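Local coordinates for DegV domain-containing protein spr0652 (Streptococcus pneumoniae, PDB 6CNG) that binds long-chain fatty acids such as linoleic acid and may take part in lipid transport or fatty acid metabolism, at residues A[23-27]-A[93-97]; A[131-135]-A[162-166]; A[61-67]-A[281-286]. One frame throughout, in Å; residues are numbered along the deposited sequence.

Contact 1. Residues A[23-27]-A[93-97]; sequences WKIIA and RAFEG
Lys-24 reaches from its strand to the backbone near the C-terminal end of helix 88-95, where its ammonium group is held by two carbonyls. Lys-24 NZ donates to Glu-96 O at 2.8 Å and to Ala-94 O at 2.9 Å, but the two acceptors are used differently. The bond to Glu-96 O lies in the carbonyl plane with a C=O...N angle of 154°, whereas the approach to Ala-94 O comes from above the plane, 41° out of it, and so does not follow a lone pair. The chain beyond CG is fully extended, which carries NZ across the gap between strand and helix; on the way Lys-24 CD passes Ala-94 O at 3.2 Å, so the methylenes lie against the same peptide that the amine binds. A positive charge beside the last carbonyls of the helix and the turn that follows would probably be favoured by the partial negative charge there. The carboxylate of Glu-96 adds an opposite charge nearby without pairing with NZ. Strand 23-28 runs between strands 43-54 and 100-105, parallel to both, in a layered alpha/beta fold. Helix 88-95 packs on one face, and Ile-25 meets Val-149 and Leu-152 of helix 143-157 on the other. Ile-26, two residues on from the lysine, returns to the first face and supplies the apolar half of the contact. Its CG1 branch stands anti to the carbonyl carbon (chi1 -47°), directing CD1 to the rim of the Phe-95 ring. There Ile-26 CD1 lies near the ring plane, 3.4 Å from Phe-95 CD1, and the two side chains cross at roughly a right angle. The same methyl touches Ala-94, with Ile-26 CD1 4.0 Å from Ala-94 CB. Phe-95 also meets Tyr-124 edge-to-face, and both Ile-26 and Phe-95 rest on Ile-101 of strand 100-105.

Contact 2. Residues A[131-135]-A[162-166]; sequences TKIHV and FEEVV. With GOL (glycerol), chain F.
Glu-163 divides its carboxylate between two donors: OE2 accepts from glycerol O3 at 2.7 Å, while OE1 forms a salt bridge with Lys-132 NZ at 3.2 Å. The lysine meets OE1 on the syn side, close to the carboxylate plane, and a bend at chi2 (95°) brings the exposed glutamate to it. The glycerol, probably from the crystallisation liquor, also makes a weak bond from O2 to Ile-133 O at 3.3 Å, an oxygen that has a further partner in Lys-121.

The aliphatic part of Lys-132 lies over Phe-162. Lys-132 CB sits 3.6 Å from the centroid of the Phe-162 ring and only 4° off its normal, a CH-pi contact over the centre of the face; Lys-132 CD continues past the ring at 3.7 Å from Phe-162 CD1. Phe-162 also stacks with Phe-102 of the neighbouring strand. Farther along, Val-166 CG1 makes a second CH-pi contact, over one face of the His-134 imidazole and shifted toward its rim, with its closest approach to His-134 CE1 at 3.4 Å.

Strand 132-135 and helix 162-166 run nearly parallel, at 5°, their axes 9.9 Å apart. Ile-133 points away from this helix and meets Leu-125 of helix 113-127, so the strand has helices on both faces, as in a three-layer alpha/beta/alpha sandwich.

Contact 3. Residues A[61-67]-A[281-286]; sequences DDASLDI and TSGLCS
Asp-61 presents its carboxylate to two consecutive backbone N-H groups at the start of helix 283-289. Its CG extends opposite the backbone N (chi1 -170°), which carries the carboxylate to the helix start. Gly-283 N donates to Asp-61 OD1 at 2.8 Å, on the syn side of that oxygen but tilted out of the carboxylate plane. Leu-284 N gives the straighter bond, 156°, to Asp-61 OD2 at 2.7 Å, yet it comes from well above the carboxylate plane, 62° out of it. Both donors therefore approach from out of the plane, Leu-284 N the more steeply.

The absence of a side chain at Gly-283 lets the aspartate come close, with Asp-61 OD1 3.2 Å from Gly-283 CA; Leu-65 CD2 approaches that CA more loosely. Ile-67 packs with both branches against the helix start: Ile-67 CD1 lies against the backbone, 3.6 Å from Thr-281 O, and Ile-67 CG2 is 3.7 Å from Ser-286 OG.

Behind these contacts stands a second shell. Arg-34 forms a salt bridge with OD1 of Asp-61, and Ser-29 OG bonds to OD2, so each carboxylate oxygen has a partner besides the helix. These bonds, with the positive helix end, would probably favour a charged aspartate. Ser-282 is the N-cap: its OG accepts from Cys-285 N at 3.1 Å and also bonds to Ser-29 O, while its own N bonds to Asp-32.

This capped helix N-terminus stands at the lipid site. The Leu-284 side chain lies about 4 Å from the bound linoleic acid and from the side chain of Ser-83, which by similarity binds palmitate, placing this junction beside the fatty-acid pocket of the DegV fold.

Overall arrangement
From the N terminus, strand 23-28 starts contact 1, and residues 61-67 start contact 3 before residues 93-97 close the first loop; contacts 1 and 3 therefore cross. Contact 2 opens and closes afterwards, between 131-135 and 162-166, in series with contact 1 and nested inside the long loop that contact 3 completes at 281-286. Contacts 1 and 2 both serve the N-terminal sheet, their centres about 12 Å apart, and they touch where Trp-23 CH2 packs 3.8 Å from Phe-162 N. Contact 3, about 20 Å from contact 1 between centres, joins the loop after strand 57-60 to the helix following strand 275-280, linking elements of the two sheets.

Contact 1. Residues A[23-27]-A[93-97]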
ATOM      1  N   TRP A  23      -2.148  16.504 -15.262  1.00 16.96           N
ATOM      2  CA  TRP A  23      -1.422  15.548 -14.441  1.00 14.48           C
ATOM      3  C   TRP A  23      -2.341  14.407 -14.018  1.00 13.87           C
ATOM      4  O   TRP A  23      -3.511  14.617 -13.694  1.00 12.90           O
ATOM      5  CB  TRP A  23      -0.929  16.195 -13.156  1.00 14.32           C
ATOM      6  CG  TRP A  23      -0.139  17.394 -13.326  1.00 13.98           C
ATOM      7  CD1 TRP A  23      -0.587  18.620 -13.632  1.00 17.64           C
ATOM      8  CD2 TRP A  23       1.261  17.506 -13.160  1.00 14.58           C
ATOM      9  NE1 TRP A  23       0.444  19.503 -13.678  1.00 20.40           N
ATOM     10  CE2 TRP A  23       1.598  18.832 -13.397  1.00 17.80           C
ATOM     11  CE3 TRP A  23       2.265  16.605 -12.845  1.00 15.73           C
ATOM     12  CZ2 TRP A  23       2.876  19.282 -13.314  1.00 21.84           C
ATOM     13  CZ3 TRP A  23       3.533  17.051 -12.768  1.00 18.84           C
ATOM     14  CH2 TRP A  23       3.834  18.374 -12.990  1.00 18.47           C
ATOM     15  N   LYS A  24      -1.801  13.197 -14.023  1.00 13.67           N
ATOM     16  CA  LYS A  24      -2.477  12.051 -13.446  1.00 17.05           C
ATOM     17  C   LYS A  24      -1.543  11.356 -12.460  1.00 15.51           C
ATOM     18  O   LYS A  24      -0.359  11.152 -12.743  1.00 12.76           O
ATOM     19  CB  LYS A  24      -2.952  11.062 -14.511  1.00 16.06           C
ATOM     20  CG  LYS A  24      -4.429  11.070 -14.713  1.00 17.61           C
ATOM     21  CD  LYS A  24      -4.896  10.138 -15.833  1.00 17.80           C
ATOM     22  CE  LYS A  24      -6.403  10.208 -16.056  1.00 17.17           C
ATOM     23  NZ  LYS A  24      -6.950   9.243 -17.074  1.00 18.00           N
ATOM     24  N   ILE A  25      -2.081  11.023 -11.297  1.00 13.53           N
ATOM     25  CA  ILE A  25      -1.442  10.114 -10.357  1.00 14.15           C
ATOM     26  C   ILE A  25      -2.213   8.806 -10.424  1.00 14.82           C
ATOM     27  O   ILE A  25      -3.411   8.767 -10.121  1.00 12.58           O
ATOM     28  CB  ILE A  25      -1.444  10.679  -8.929  1.00 13.67           C
ATOM     29  CG1 ILE A  25      -0.652  11.980  -8.872  1.00 12.25           C
ATOM     30  CG2 ILE A  25      -0.862   9.658  -7.972  1.00 16.67           C
ATOM     31  CD1 ILE A  25      -0.828  12.726  -7.560  1.00 14.72           C
ATOM     32  N   ILE A  26      -1.522   7.747 -10.828  1.00 14.73           N
ATOM     33  CA  ILE A  26      -2.103   6.419 -10.991  1.00 14.00           C
ATOM     34  C   ILE A  26      -1.485   5.505  -9.948  1.00 11.56           C
ATOM     35  O   ILE A  26      -0.294   5.592  -9.667  1.00 14.50           O
ATOM     36  CB  ILE A  26      -1.852   5.865 -12.406  1.00 14.04           C
ATOM     37  CG1 ILE A  26      -2.184   6.910 -13.457  1.00 15.32           C
ATOM     38  CG2 ILE A  26      -2.684   4.626 -12.616  1.00 21.15           C
ATOM     39  CD1 ILE A  26      -1.919   6.486 -14.865  1.00 15.87           C
ATOM     40  N   ALA A  27      -2.302   4.663  -9.349  1.00 13.54           N
ATOM     41  CA  ALA A  27      -1.802   3.680  -8.405  1.00 16.36           C
ATOM     42  C   ALA A  27      -2.604   2.404  -8.570  1.00 13.62           C
ATOM     43  O   ALA A  27      -3.751   2.440  -8.986  1.00 17.12           O
ATOM     44  CB  ALA A  27      -1.923   4.170  -6.951  1.00 16.00           C
ATOM     45  N   ARG A  93      -5.221   2.225 -20.516  1.00 14.91           N
ATOM     46  CA  ARG A  93      -6.483   2.938 -20.390  1.00 15.58           C
ATOM     47  C   ARG A  93      -6.358   4.105 -19.434  1.00 12.90           C
ATOM     48  O   ARG A  93      -6.912   5.183 -19.671  1.00 19.59           O
ATOM     49  CB  ARG A  93      -7.544   2.004 -19.820  1.00 22.00           C
ATOM     50  CG  ARG A  93      -8.114   0.980 -20.753  1.00 32.27           C
ATOM     51  CD  ARG A  93      -9.533   0.580 -20.300  1.00 39.38           C
ATOM     52  NE  ARG A  93      -9.775   0.721 -18.853  1.00 42.62           N
ATOM     53  CZ  ARG A  93     -10.437   1.727 -18.275  1.00 53.04           C
ATOM     54  NH1 ARG A  93     -10.946   2.731 -18.992  1.00 45.60           N
ATOM     55  NH2 ARG A  93     -10.595   1.727 -16.956  1.00 66.28           N
ATOM     56  N   ALA A  94      -5.709   3.877 -18.311  1.00 14.51           N
ATOM     57  CA  ALA A  94      -5.620   4.875 -17.261  1.00 17.45           C
ATOM     58  C   ALA A  94      -4.786   6.080 -17.670  1.00 17.65           C
ATOM     59  O   ALA A  94      -4.954   7.157 -17.102  1.00 21.10           O
ATOM     60  CB  ALA A  94      -5.040   4.225 -16.017  1.00 15.08           C
ATOM     61  N   PHE A  95      -3.909   5.927 -18.646  1.00 16.32           N
ATOM     62  CA  PHE A  95      -3.062   7.021 -19.054  1.00 15.88           C
ATOM     63  C   PHE A  95      -3.814   8.115 -19.805  1.00 17.62           C
ATOM     64  O   PHE A  95      -3.332   9.247 -19.852  1.00 17.33           O
ATOM     65  CB  PHE A  95      -1.960   6.489 -19.957  1.00 14.22           C
ATOM     66  CG  PHE A  95      -0.966   5.613 -19.273  1.00 14.49           C
ATOM     67  CD1 PHE A  95      -0.753   5.680 -17.918  1.00 15.62           C
ATOM     68  CD2 PHE A  95      -0.222   4.743 -20.003  1.00 13.22           C
ATOM     69  CE1 PHE A  95       0.166   4.896 -17.334  1.00 15.96           C
ATOM     70  CE2 PHE A  95       0.690   3.956 -19.419  1.00 15.60           C
ATOM     71  CZ  PHE A  95       0.893   4.034 -18.084  1.00 15.82           C
ATOM     72  N   GLU A  96      -4.972   7.816 -20.382  1.00 18.99           N
ATOM     73  CA  GLU A  96      -5.576   8.718 -21.353  1.00 21.47           C
ATOM     74  C   GLU A  96      -5.960  10.068 -20.752  1.00 18.82           C
ATOM     75  O   GLU A  96      -6.443  10.156 -19.625  1.00 22.46           O
ATOM     76  CB  GLU A  96      -6.808   8.075 -21.969  1.00 23.59           C
ATOM     77  CG  GLU A  96      -7.276   8.865 -23.183  1.00 33.72           C
ATOM     78  CD  GLU A  96      -8.738   8.680 -23.504  1.00 38.86           C
ATOM     79  OE1 GLU A  96      -9.147   9.118 -24.594  1.00 38.28           O
ATOM     80  OE2 GLU A  96      -9.488   8.126 -22.666  1.00 41.30           O
ATOM     81  N   GLY A  97      -5.748  11.131 -21.527  1.00 25.22           N
ATOM     82  CA  GLY A  97      -6.149  12.466 -21.112  1.00 24.13           C
ATOM     83  C   GLY A  97      -5.195  13.192 -20.185  1.00 22.75           C
ATOM     84  O   GLY A  97      -5.607  14.150 -19.526  1.00 24.63           O
TER

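Contact 2. Residues A[131-135]-A[162-166]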
ATOM      1  N   THR A 131       4.252  12.932 -24.069  1.00 23.69           N
ATOM      2  CA  THR A 131       3.778  12.546 -22.748  1.00 22.60           C
ATOM      3  C   THR A 131       4.974  12.178 -21.882  1.00 17.31           C
ATOM      4  O   THR A 131       5.956  11.608 -22.368  1.00 18.90           O
ATOM      5  CB  THR A 131       2.826  11.343 -22.848  1.00 28.15           C
ATOM      6  OG1 THR A 131       1.715  11.666 -23.701  1.00 37.90           O
ATOM      7  CG2 THR A 131       2.303  10.923 -21.468  1.00 22.61           C
ATOM      8  N   LYS A 132       4.888  12.517 -20.598  1.00 14.52           N
ATOM      9  CA  LYS A 132       5.909  12.155 -19.627  1.00 16.38           C
ATOM     10  C   LYS A 132       5.310  11.221 -18.586  1.00 14.95           C
ATOM     11  O   LYS A 132       4.221  11.485 -18.062  1.00 15.58           O
ATOM     12  CB  LYS A 132       6.487  13.387 -18.938  1.00 17.32           C
ATOM     13  CG  LYS A 132       7.203  14.320 -19.886  1.00 18.22           C
ATOM     14  CD  LYS A 132       7.591  15.609 -19.169  1.00 21.85           C
ATOM     15  CE  LYS A 132       8.586  16.435 -19.963  1.00 25.28           C
ATOM     16  NZ  LYS A 132       8.821  17.727 -19.300  1.00 28.86           N
ATOM     17  N   ILE A 133       6.032  10.146 -18.276  1.00 15.20           N
ATOM     18  CA  ILE A 133       5.537   9.101 -17.384  1.00 18.22           C
ATOM     19  C   ILE A 133       6.689   8.643 -16.500  1.00 13.80           C
ATOM     20  O   ILE A 133       7.782   8.349 -16.989  1.00 15.69           O
ATOM     21  CB  ILE A 133       4.941   7.904 -18.163  1.00 20.00           C
ATOM     22  CG1 ILE A 133       3.783   8.329 -19.079  1.00 17.75           C
ATOM     23  CG2 ILE A 133       4.433   6.879 -17.212  1.00 19.11           C
ATOM     24  CD1 ILE A 133       3.505   7.365 -20.200  1.00 17.25           C
ATOM     25  N   HIS A 134       6.445   8.592 -15.197  1.00 13.61           N
ATOM     26  CA  HIS A 134       7.406   8.087 -14.231  1.00 14.39           C
ATOM     27  C   HIS A 134       6.752   6.987 -13.414  1.00 13.89           C
ATOM     28  O   HIS A 134       5.779   7.236 -12.692  1.00 13.19           O
ATOM     29  CB  HIS A 134       7.873   9.210 -13.314  1.00 15.53           C
ATOM     30  CG  HIS A 134       8.889   8.784 -12.299  1.00 17.56           C
ATOM     31  ND1 HIS A 134      10.192   8.499 -12.631  1.00 17.50           N
ATOM     32  CD2 HIS A 134       8.795   8.629 -10.960  1.00 17.19           C
ATOM     33  CE1 HIS A 134      10.855   8.173 -11.539  1.00 17.95           C
ATOM     34  NE2 HIS A 134      10.031   8.249 -10.510  1.00 19.71           N
ATOM     35  N   VAL A 135       7.317   5.787 -13.507  1.00 15.12           N
ATOM     36  CA  VAL A 135       6.824   4.612 -12.798  1.00 14.97           C
ATOM     37  C   VAL A 135       7.644   4.430 -11.535  1.00 13.19           C
ATOM     38  O   VAL A 135       8.876   4.353 -11.582  1.00 16.17           O
ATOM     39  CB  VAL A 135       6.925   3.348 -13.668  1.00 16.63           C
ATOM     40  CG1 VAL A 135       6.291   2.188 -12.951  1.00 18.51           C
ATOM     41  CG2 VAL A 135       6.292   3.555 -15.030  1.00 16.61           C
ATOM     42  N   PHE A 162       7.483  18.500 -14.054  1.00 14.29           N
ATOM     43  CA  PHE A 162       7.493  17.055 -14.031  1.00 15.40           C
ATOM     44  C   PHE A 162       8.824  16.560 -13.487  1.00 17.15           C
ATOM     45  O   PHE A 162       8.864  15.712 -12.595  1.00 19.48           O
ATOM     46  CB  PHE A 162       7.205  16.489 -15.428  1.00 14.84           C
ATOM     47  CG  PHE A 162       7.318  15.005 -15.495  1.00 18.02           C
ATOM     48  CD1 PHE A 162       8.526  14.404 -15.786  1.00 16.67           C
ATOM     49  CD2 PHE A 162       6.239  14.203 -15.219  1.00 21.07           C
ATOM     50  CE1 PHE A 162       8.646  13.061 -15.806  1.00 18.22           C
ATOM     51  CE2 PHE A 162       6.369  12.846 -15.243  1.00 15.55           C
ATOM     52  CZ  PHE A 162       7.566  12.281 -15.536  1.00 16.91           C
ATOM     53  N   GLU A 163       9.932  17.103 -13.998  1.00 17.16           N
ATOM     54  CA  GLU A 163      11.222  16.551 -13.615  1.00 16.88           C
ATOM     55  C   GLU A 163      11.572  16.953 -12.195  1.00 15.25           C
ATOM     56  O   GLU A 163      12.231  16.193 -11.485  1.00 19.24           O
ATOM     57  CB  GLU A 163      12.304  16.949 -14.613  1.00 26.62           C
ATOM     58  CG  GLU A 163      12.464  15.959 -15.790  1.00 35.73           C
ATOM     59  CD  GLU A 163      11.675  16.332 -17.048  1.00 39.56           C
ATOM     60  OE1 GLU A 163      11.117  17.447 -17.068  1.00 36.54           O
ATOM     61  OE2 GLU A 163      11.616  15.511 -18.010  1.00 37.31           O
ATOM     62  N   GLU A 164      11.110  18.117 -11.753  1.00 18.14           N
ATOM     63  CA  GLU A 164      11.249  18.472 -10.347  1.00 18.27           C
ATOM     64  C   GLU A 164      10.505  17.476  -9.463  1.00 17.92           C
ATOM     65  O   GLU A 164      11.018  17.066  -8.421  1.00 20.59           O
ATOM     66  CB  GLU A 164      10.782  19.915 -10.108  1.00 21.59           C
ATOM     67  CG  GLU A 164      11.744  20.998 -10.623  1.00 25.07           C
ATOM     68  CD  GLU A 164      11.204  22.438 -10.506  1.00 24.88           C
ATOM     69  OE1 GLU A 164       9.994  22.633 -10.368  1.00 25.96           O
ATOM     70  OE2 GLU A 164      12.003  23.395 -10.563  1.00 31.99           O
ATOM     71  N   VAL A 165       9.322  17.025  -9.891  1.00 16.53           N
ATOM     72  CA  VAL A 165       8.551  16.103  -9.066  1.00 15.28           C
ATOM     73  C   VAL A 165       9.224  14.744  -8.998  1.00 11.88           C
ATOM     74  O   VAL A 165       9.306  14.140  -7.932  1.00 16.32           O
ATOM     75  CB  VAL A 165       7.091  16.009  -9.551  1.00 14.80           C
ATOM     76  CG1 VAL A 165       6.362  14.967  -8.767  1.00 16.11           C
ATOM     77  CG2 VAL A 165       6.395  17.315  -9.400  1.00 14.10           C
ATOM     78  N   VAL A 166       9.703  14.236 -10.129  1.00 13.29           N
ATOM     79  CA  VAL A 166      10.444  12.979 -10.129  1.00 14.69           C
ATOM     80  C   VAL A 166      11.588  13.030  -9.118  1.00 14.18           C
ATOM     81  O   VAL A 166      11.800  12.104  -8.331  1.00 16.93           O
ATOM     82  CB  VAL A 166      10.970  12.678 -11.545  1.00 18.82           C
ATOM     83  CG1 VAL A 166      11.844  11.440 -11.517  1.00 23.62           C
ATOM     84  CG2 VAL A 166       9.833  12.553 -12.535  1.00 16.41           C
TER
HETATM   85  C1  GOL F 304       9.753  10.051 -20.079  1.00 37.32           C
HETATM   86  O1  GOL F 304      10.757   9.068 -19.928  1.00 37.47           O
HETATM   87  C2  GOL F 304       9.819  10.954 -18.826  1.00 39.41           C
HETATM   88  O2  GOL F 304      10.367  10.275 -17.734  1.00 42.67           O
HETATM   89  C3  GOL F 304      10.654  12.192 -19.255  1.00 41.02           C
HETATM   90  O3  GOL F 304      11.027  12.873 -18.092  1.00 44.88           O

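Contact 3. Residues A[61-67]-A[281-286]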
ATOM      1  N   ASP A  61     -11.066  -5.169  -7.455  1.00 15.55           N
ATOM      2  CA  ASP A  61     -10.793  -4.304  -6.310  1.00 16.98           C
ATOM      3  C   ASP A  61     -10.838  -2.845  -6.737  1.00 15.76           C
ATOM      4  O   ASP A  61      -9.838  -2.130  -6.733  1.00 17.20           O
ATOM      5  CB  ASP A  61      -9.446  -4.650  -5.692  1.00 15.88           C
ATOM      6  CG  ASP A  61      -9.195  -3.945  -4.341  1.00 15.83           C
ATOM      7  OD1 ASP A  61     -10.133  -3.431  -3.712  1.00 18.28           O
ATOM      8  OD2 ASP A  61      -8.032  -3.923  -3.901  1.00 16.96           O
ATOM      9  N   ASP A  62     -12.032  -2.425  -7.118  1.00 17.58           N
ATOM     10  CA  ASP A  62     -12.360  -1.032  -7.339  1.00 14.04           C
ATOM     11  C   ASP A  62     -13.328  -0.597  -6.248  1.00 15.72           C
ATOM     12  O   ASP A  62     -13.704  -1.371  -5.369  1.00 18.01           O
ATOM     13  CB  ASP A  62     -12.859  -0.819  -8.765  1.00 17.71           C
ATOM     14  CG  ASP A  62     -14.173  -1.442  -9.012  1.00 22.04           C
ATOM     15  OD1 ASP A  62     -14.933  -1.594  -8.043  1.00 21.59           O
ATOM     16  OD2 ASP A  62     -14.452  -1.770 -10.183  1.00 27.38           O
ATOM     17  N   ALA A  63     -13.735   0.666  -6.298  1.00 15.73           N
ATOM     18  CA  ALA A  63     -14.549   1.207  -5.215  1.00 21.10           C
ATOM     19  C   ALA A  63     -15.959   0.621  -5.166  1.00 18.42           C
ATOM     20  O   ALA A  63     -16.637   0.786  -4.145  1.00 25.43           O
ATOM     21  CB  ALA A  63     -14.631   2.725  -5.324  1.00 23.15           C
ATOM     22  N   SER A  64     -16.407  -0.036  -6.242  1.00 16.29           N
ATOM     23  CA  SER A  64     -17.644  -0.807  -6.239  1.00 24.16           C
ATOM     24  C   SER A  64     -17.587  -2.027  -5.317  1.00 22.29           C
ATOM     25  O   SER A  64     -18.642  -2.534  -4.914  1.00 23.53           O
ATOM     26  CB  SER A  64     -17.953  -1.278  -7.667  1.00 31.79           C
ATOM     27  OG  SER A  64     -17.636  -0.284  -8.643  1.00 46.09           O
ATOM     28  N   LEU A  65     -16.391  -2.499  -4.963  1.00 17.23           N
ATOM     29  CA  LEU A  65     -16.267  -3.782  -4.297  1.00 14.77           C
ATOM     30  C   LEU A  65     -16.809  -3.722  -2.878  1.00 16.39           C
ATOM     31  O   LEU A  65     -16.418  -2.862  -2.078  1.00 18.87           O
ATOM     32  CB  LEU A  65     -14.803  -4.222  -4.262  1.00 18.60           C
ATOM     33  CG  LEU A  65     -14.575  -5.626  -3.670  1.00 18.36           C
ATOM     34  CD1 LEU A  65     -15.209  -6.696  -4.564  1.00 18.49           C
ATOM     35  CD2 LEU A  65     -13.139  -5.921  -3.455  1.00 18.94           C
ATOM     36  N   ASP A  66     -17.704  -4.659  -2.561  1.00 17.04           N
ATOM     37  CA  ASP A  66     -18.083  -4.921  -1.180  1.00 15.85           C
ATOM     38  C   ASP A  66     -16.950  -5.734  -0.586  1.00 20.63           C
ATOM     39  O   ASP A  66     -16.862  -6.946  -0.800  1.00 17.19           O
ATOM     40  CB  ASP A  66     -19.382  -5.709  -1.108  1.00 15.18           C
ATOM     41  CG  ASP A  66     -19.956  -5.748   0.284  1.00 21.32           C
ATOM     42  OD1 ASP A  66     -19.262  -5.387   1.251  1.00 28.34           O
ATOM     43  OD2 ASP A  66     -21.136  -6.127   0.417  1.00 32.02           O
ATOM     44  N   ILE A  67     -16.052  -5.060   0.136  1.00 20.76           N
ATOM     45  CA  ILE A  67     -14.902  -5.762   0.686  1.00 20.20           C
ATOM     46  C   ILE A  67     -15.356  -6.790   1.705  1.00 16.84           C
ATOM     47  O   ILE A  67     -14.809  -7.891   1.776  1.00 17.32           O
ATOM     48  CB  ILE A  67     -13.883  -4.776   1.282  1.00 17.34           C
ATOM     49  CG1 ILE A  67     -13.400  -3.806   0.223  1.00 19.16           C
ATOM     50  CG2 ILE A  67     -12.717  -5.514   1.807  1.00 15.77           C
ATOM     51  CD1 ILE A  67     -12.646  -2.635   0.778  1.00 18.94           C
ATOM     52  N   THR A 281      -8.318  -0.680   4.696  1.00 12.84           N
ATOM     53  CA  THR A 281      -7.580  -1.335   3.636  1.00 12.83           C
ATOM     54  C   THR A 281      -8.430  -1.525   2.381  1.00 12.83           C
ATOM     55  O   THR A 281      -9.660  -1.642   2.441  1.00 16.64           O
ATOM     56  CB  THR A 281      -7.105  -2.691   4.133  1.00 13.03           C
ATOM     57  OG1 THR A 281      -8.129  -3.293   4.923  1.00 15.31           O
ATOM     58  CG2 THR A 281      -5.896  -2.537   4.980  1.00 15.38           C
ATOM     59  N   SER A 282      -7.748  -1.589   1.237  1.00 13.52           N
ATOM     60  CA  SER A 282      -8.351  -1.989  -0.015  1.00 13.40           C
ATOM     61  C   SER A 282      -8.720  -3.464   0.022  1.00 10.31           C
ATOM     62  O   SER A 282      -8.429  -4.192   0.964  1.00 13.73           O
ATOM     63  CB  SER A 282      -7.380  -1.739  -1.167  1.00 14.50           C
ATOM     64  OG  SER A 282      -6.215  -2.504  -1.056  1.00 13.89           O
ATOM     65  N   GLY A 283      -9.373  -3.916  -1.043  1.00 17.60           N
ATOM     66  CA  GLY A 283      -9.694  -5.329  -1.151  1.00 17.37           C
ATOM     67  C   GLY A 283      -8.453  -6.186  -1.176  1.00 10.40           C
ATOM     68  O   GLY A 283      -8.366  -7.196  -0.485  1.00 14.07           O
ATOM     69  N   LEU A 284      -7.456  -5.758  -1.937  1.00 14.36           N
ATOM     70  CA  LEU A 284      -6.206  -6.482  -2.018  1.00 12.18           C
ATOM     71  C   LEU A 284      -5.501  -6.476  -0.684  1.00 10.25           C
ATOM     72  O   LEU A 284      -5.038  -7.507  -0.205  1.00 14.57           O
ATOM     73  CB  LEU A 284      -5.349  -5.790  -3.057  1.00 12.80           C
ATOM     74  CG  LEU A 284      -4.049  -6.478  -3.417  1.00 17.69           C
ATOM     75  CD1 LEU A 284      -2.984  -6.173  -2.403  1.00 21.85           C
ATOM     76  CD2 LEU A 284      -4.285  -7.968  -3.559  1.00 16.49           C
ATOM     77  N   CYS A 285      -5.369  -5.314  -0.092  1.00 12.41           N
ATOM     78  CA  CYS A 285      -4.667  -5.248   1.174  1.00 14.14           C
ATOM     79  C   CYS A 285      -5.437  -5.956   2.265  1.00 10.26           C
ATOM     80  O   CYS A 285      -4.828  -6.567   3.134  1.00 13.17           O
ATOM     81  CB  CYS A 285      -4.373  -3.807   1.527  1.00 12.50           C
ATOM     82  SG  CYS A 285      -3.137  -3.054   0.430  1.00 17.45           S
ATOM     83  N   SER A 286      -6.763  -5.906   2.235  1.00 15.07           N
ATOM     84  CA  SER A 286      -7.545  -6.680   3.200  1.00 17.60           C
ATOM     85  C   SER A 286      -7.292  -8.164   3.021  1.00 12.77           C
ATOM     86  O   SER A 286      -7.168  -8.903   3.990  1.00 13.30           O
ATOM     87  CB  SER A 286      -9.040  -6.388   3.050  1.00 12.89           C
ATOM     88  OG  SER A 286      -9.287  -5.001   3.114  1.00 13.54           O
TER